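PDB 3PNZ: phosphotriesterase family protein from Listeria monocytogenes serotype 4b str. H7858, which probably hydrolyses phosphorylated sugar lactones with a pair of zinc ions held in an amidohydrolase-type TIM barrel. Local coordinates for residues Ala241-Lys244 with Ala250-Ala253; Tyr257-Gly262 with Lys306-Glu311. All coordinates share one frame; numbering follows the deposited sequence.

Interaction 1: residues Ala241-Lys244 with Ala250-Ala253; sequences AKIK and ARIA. With PO4 (phosphate ion), chain L.
Ala241 and Arg251 face each other across a gap, 9.3 Å from CA to CA, although loop 241-244, which follows strand 234-237 of the TIM barrel, and helix segment 250-253 are separated by only five residues. The loop folds into an inverse gamma turn centred on Lys242, with a weak bond from Ile243 N to Ala241 O. A long side chain suits such a gap. That of Arg251 is bent at chi3 (-73°), and its NH1 donates to Lys242 O over 3.2 Å with an N-H...O angle of 144°; the donor stands above the carbonyl plane. Lys242 N lies over one face of the guanidinium, while Ile243 CD1 meets its edge, in plane, 3.9 Å from NH2. Glu248 OE2 salt-bridges NH2, which probably offsets the charge of this buried arginine, and also accepts from Ala241 N. Lys242 and Lys244 gather round a phosphate, probably from the crystallisation liquor, bound also by Tyr245, Arg275 and Tyr278. Lys242 NZ also bonds the backbone O of Asp272, a zinc ligand, consistent with a place for a substrate phosphate. Extended chains bring Lys242 NZ to phosphate O3 at 2.8 Å and Lys244 NZ to O1 at 2.8 Å.

Interaction 2: residues Tyr257-Gly262 with Lys306-Glu311; sequences YLVSEG and KGFDGE
Phe308 turns its CG anti to its own carbonyl carbon (chi1 -61°), and Val259 holds CG1 anti to its backbone N (chi1 174°); the ring and the methyl thereby meet between the end of helix 248-260 and the loop leading into helix 310-325. CG1 of Val259 lies obliquely to the ring, 3.8 Å from Phe308 CD1, as the two side chains run antiparallel alongside one another. One atom further round the ring, Phe308 CE1 lies 4.3 Å from Ser260 CB. A small residue fits beside the ring, and Ser260 turns its hydroxyl back into its own helix: OG donates to Tyr257 O over 2.7 Å. Both chain segments carry a Schellman motif, closed by Gly262 and by Gly307, each at a positive phi that suits glycine. After Gly307 the chain passes through Phe308 to Asp309, the N-cap of helix 310-325, whose OD1 accepts from Lys312 N. Leu313 touches both Val259 and Phe308, so the pair extends an apolar seam between these outer helices of the barrel. Between the two segments the contact is purely van der Waals, so the gain there probably comes from dispersion and the partial withdrawal of apolar groups from water, not from directed bonds.

In the fold
Helix 248-260 serves both contacts, interaction 1 near its start and interaction 2 at its last turn, with their centres about 17 Å apart. Interaction 1 is partly buried and faces the catalytic end of the barrel, where the side chain of Lys242 comes to about 7 Å from a zinc ion; its chemistry is polar, with a buried arginine, a carboxylate and an anion site. Interaction 2, its centre about 24 Å from the centre of the chain, is a surface contact of apolar groups and joins the helix to the turn between helices 289-305 and 310-325. Helix 289-305 borders both, through Tyr290 against Ala241 and Ala303 against Phe308.

Interaction 1: residues Ala241-Lys244 with Ala250-Ala253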
loop_
_atom_site.group_PDB
_atom_site.type_symbol
_atom_site.label_atom_id
_atom_site.label_comp_id
_atom_site.label_asym_id
_atom_site.label_seq_id
_atom_site.Cartn_x
_atom_site.Cartn_y
_atom_site.Cartn_z
ATOM N N ALA A 241 -14.886 4.973 1.071
ATOM C CA ALA A 241 -15.403 6.173 1.732
ATOM C C ALA A 241 -14.995 7.482 1.058
ATOM O O ALA A 241 -15.397 8.554 1.509
ATOM C CB ALA A 241 -15.018 6.193 3.214
ATOM N N LYS A 242 -14.204 7.412 -0.009
ATOM C CA LYS A 242 -13.754 8.646 -0.661
ATOM C C LYS A 242 -14.798 9.155 -1.649
ATOM O O LYS A 242 -14.665 9.020 -2.868
ATOM C CB LYS A 242 -12.364 8.474 -1.289
ATOM C CG LYS A 242 -11.322 8.108 -0.221
ATOM C CD LYS A 242 -9.891 8.256 -0.706
ATOM C CE LYS A 242 -8.912 7.801 0.394
ATOM N NZ LYS A 242 -7.494 8.103 0.047
ATOM N N ILE A 243 -15.857 9.736 -1.091
ATOM C CA ILE A 243 -17.003 10.183 -1.868
ATOM C C ILE A 243 -16.618 11.234 -2.899
ATOM O O ILE A 243 -17.261 11.353 -3.943
ATOM C CB ILE A 243 -18.118 10.739 -0.948
ATOM C CG1 ILE A 243 -18.499 9.702 0.114
ATOM C CG2 ILE A 243 -19.336 11.150 -1.767
ATOM C CD1 ILE A 243 -18.931 8.358 -0.468
ATOM N N LYS A 244 -15.560 11.991 -2.621
ATOM C CA LYS A 244 -15.091 12.994 -3.578
ATOM C C LYS A 244 -14.629 12.365 -4.892
ATOM O O LYS A 244 -14.585 13.039 -5.921
ATOM C CB LYS A 244 -13.967 13.846 -2.984
ATOM C CG LYS A 244 -12.664 13.102 -2.721
ATOM C CD LYS A 244 -11.695 13.978 -1.918
ATOM C CE LYS A 244 -10.324 13.336 -1.780
ATOM N NZ LYS A 244 -9.348 14.224 -1.084
ATOM N N ALA A 250 -20.563 2.878 -6.374
ATOM C CA ALA A 250 -19.780 2.693 -7.593
ATOM C C ALA A 250 -18.581 1.778 -7.351
ATOM O O ALA A 250 -18.268 0.919 -8.183
ATOM C CB ALA A 250 -19.324 4.035 -8.158
ATOM N N ARG A 251 -17.909 1.961 -6.219
ATOM C CA ARG A 251 -16.812 1.057 -5.870
ATOM C C ARG A 251 -17.342 -0.365 -5.692
ATOM O O ARG A 251 -16.771 -1.333 -6.213
ATOM C CB ARG A 251 -16.069 1.538 -4.616
ATOM C CG ARG A 251 -15.115 2.716 -4.872
ATOM C CD ARG A 251 -14.432 3.199 -3.593
ATOM N NE ARG A 251 -15.374 3.929 -2.747
ATOM C CZ ARG A 251 -15.603 5.234 -2.851
ATOM N NH1 ARG A 251 -14.944 5.962 -3.752
ATOM N NH2 ARG A 251 -16.488 5.814 -2.051
ATOM N N ILE A 252 -18.458 -0.490 -4.984
ATOM C CA ILE A 252 -19.008 -1.806 -4.696
ATOM C C ILE A 252 -19.450 -2.503 -5.988
ATOM O O ILE A 252 -19.218 -3.705 -6.170
ATOM C CB ILE A 252 -20.145 -1.714 -3.652
ATOM C CG1 ILE A 252 -19.545 -1.428 -2.271
ATOM C CG2 ILE A 252 -20.988 -2.987 -3.645
ATOM C CD1 ILE A 252 -20.566 -1.123 -1.188
ATOM N N ALA A 253 -20.057 -1.750 -6.900
ATOM C CA ALA A 253 -20.455 -2.308 -8.195
ATOM C C ALA A 253 -19.250 -2.856 -8.974
ATOM O O ALA A 253 -19.336 -3.911 -9.617
ATOM C CB ALA A 253 -21.206 -1.271 -9.026
HETATM P P PO4 L . -6.508 11.629 -1.046
HETATM O O1 PO4 L . -6.798 13.103 -0.952
HETATM O O2 PO4 L . -5.311 11.318 -0.173
HETATM O O3 PO4 L . -7.688 10.838 -0.532
HETATM O O4 PO4 L . -6.194 11.235 -2.475
#

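Interaction 2: residues Tyr257-Gly262 with Lys306-Glu311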
loop_
_atom_site.group_PDB
_atom_site.type_symbol
_atom_site.label_atom_id
_atom_site.label_comp_id
_atom_site.label_asym_id
_atom_site.label_seq_id
_atom_site.Cartn_x
_atom_site.Cartn_y
_atom_site.Cartn_z
ATOM N N TYR A 257 -18.605 -6.673 -10.070
ATOM C CA TYR A 257 -18.361 -7.074 -11.458
ATOM C C TYR A 257 -17.180 -8.037 -11.539
ATOM O O TYR A 257 -17.246 -9.072 -12.218
ATOM C CB TYR A 257 -18.116 -5.870 -12.378
ATOM C CG TYR A 257 -17.673 -6.298 -13.754
ATOM C CD1 TYR A 257 -18.583 -6.833 -14.659
ATOM C CD2 TYR A 257 -16.342 -6.202 -14.138
ATOM C CE1 TYR A 257 -18.184 -7.248 -15.917
ATOM C CE2 TYR A 257 -15.929 -6.617 -15.403
ATOM C CZ TYR A 257 -16.853 -7.133 -16.283
ATOM O OH TYR A 257 -16.444 -7.541 -17.530
ATOM N N LEU A 258 -16.090 -7.700 -10.858
ATOM C CA LEU A 258 -14.918 -8.573 -10.874
ATOM C C LEU A 258 -15.261 -9.925 -10.245
ATOM O O LEU A 258 -14.838 -10.964 -10.752
ATOM C CB LEU A 258 -13.724 -7.924 -10.169
ATOM C CG LEU A 258 -12.997 -6.861 -11.011
ATOM C CD1 LEU A 258 -12.021 -6.068 -10.149
ATOM C CD2 LEU A 258 -12.263 -7.508 -12.203
ATOM N N VAL A 259 -16.046 -9.911 -9.168
ATOM C CA VAL A 259 -16.485 -11.174 -8.563
ATOM C C VAL A 259 -17.283 -11.982 -9.583
ATOM O O VAL A 259 -17.044 -13.179 -9.767
ATOM C CB VAL A 259 -17.296 -10.971 -7.270
ATOM C CG1 VAL A 259 -17.848 -12.309 -6.764
ATOM C CG2 VAL A 259 -16.437 -10.318 -6.192
ATOM N N SER A 260 -18.208 -11.327 -10.278
ATOM C CA SER A 260 -19.027 -12.032 -11.257
ATOM C C SER A 260 -18.196 -12.628 -12.398
ATOM O O SER A 260 -18.596 -13.617 -13.011
ATOM C CB SER A 260 -20.142 -11.125 -11.805
ATOM O OG SER A 260 -19.619 -10.209 -12.755
ATOM N N GLU A 261 -17.037 -12.037 -12.682
ATOM C CA GLU A 261 -16.204 -12.527 -13.769
ATOM C C GLU A 261 -15.169 -13.556 -13.303
ATOM O O GLU A 261 -14.347 -14.017 -14.097
ATOM C CB GLU A 261 -15.526 -11.358 -14.495
ATOM C CG GLU A 261 -16.514 -10.481 -15.261
ATOM C CD GLU A 261 -17.044 -11.164 -16.515
ATOM O OE1 GLU A 261 -16.242 -11.775 -17.251
ATOM O OE2 GLU A 261 -18.263 -11.094 -16.772
ATOM N N GLY A 262 -15.218 -13.902 -12.018
ATOM C CA GLY A 262 -14.396 -14.974 -11.474
ATOM C C GLY A 262 -13.102 -14.547 -10.801
ATOM O O GLY A 262 -12.214 -15.371 -10.575
ATOM N N LYS A 306 -27.855 -8.614 -3.858
ATOM C CA LYS A 306 -27.613 -8.798 -5.286
ATOM C C LYS A 306 -27.277 -10.240 -5.664
ATOM O O LYS A 306 -26.925 -10.521 -6.811
ATOM C CB LYS A 306 -26.517 -7.851 -5.780
ATOM C CG LYS A 306 -26.828 -6.375 -5.558
ATOM C CD LYS A 306 -26.343 -5.540 -6.726
ATOM C CE LYS A 306 -25.652 -4.261 -6.272
ATOM N NZ LYS A 306 -26.579 -3.250 -5.695
ATOM N N GLY A 307 -27.377 -11.154 -4.705
ATOM C CA GLY A 307 -27.232 -12.568 -5.007
ATOM C C GLY A 307 -25.856 -13.166 -4.761
ATOM O O GLY A 307 -25.606 -14.324 -5.097
ATOM N N PHE A 308 -24.958 -12.390 -4.168
ATOM C CA PHE A 308 -23.620 -12.899 -3.878
ATOM C C PHE A 308 -23.550 -13.456 -2.453
ATOM O O PHE A 308 -24.496 -13.327 -1.678
ATOM C CB PHE A 308 -22.568 -11.797 -4.082
ATOM C CG PHE A 308 -22.509 -11.251 -5.492
ATOM C CD1 PHE A 308 -21.639 -11.799 -6.430
ATOM C CD2 PHE A 308 -23.302 -10.175 -5.872
ATOM C CE1 PHE A 308 -21.578 -11.293 -7.731
ATOM C CE2 PHE A 308 -23.245 -9.663 -7.164
ATOM C CZ PHE A 308 -22.377 -10.222 -8.094
ATOM N N ASP A 309 -22.430 -14.086 -2.116
ATOM C CA ASP A 309 -22.190 -14.555 -0.756
ATOM C C ASP A 309 -21.352 -13.506 -0.034
ATOM O O ASP A 309 -20.124 -13.587 -0.007
ATOM C CB ASP A 309 -21.461 -15.901 -0.789
ATOM C CG ASP A 309 -21.366 -16.564 0.581
ATOM O OD1 ASP A 309 -21.415 -15.856 1.610
ATOM O OD2 ASP A 309 -21.217 -17.807 0.623
ATOM N N GLY A 310 -22.022 -12.512 0.535
ATOM C CA GLY A 310 -21.354 -11.353 1.106
ATOM C C GLY A 310 -20.330 -11.684 2.175
ATOM O O GLY A 310 -19.224 -11.139 2.196
ATOM N N GLU A 311 -20.696 -12.589 3.074
ATOM C CA GLU A 311 -19.808 -12.954 4.167
ATOM C C GLU A 311 -18.549 -13.645 3.650
ATOM O O GLU A 311 -17.443 -13.376 4.124
ATOM C CB GLU A 311 -20.545 -13.847 5.174
ATOM C CG GLU A 311 -21.726 -13.156 5.858
ATOM C CD GLU A 311 -23.040 -13.237 5.064
ATOM O OE1 GLU A 311 -23.017 -13.521 3.838
ATOM O OE2 GLU A 311 -24.109 -13.009 5.680
#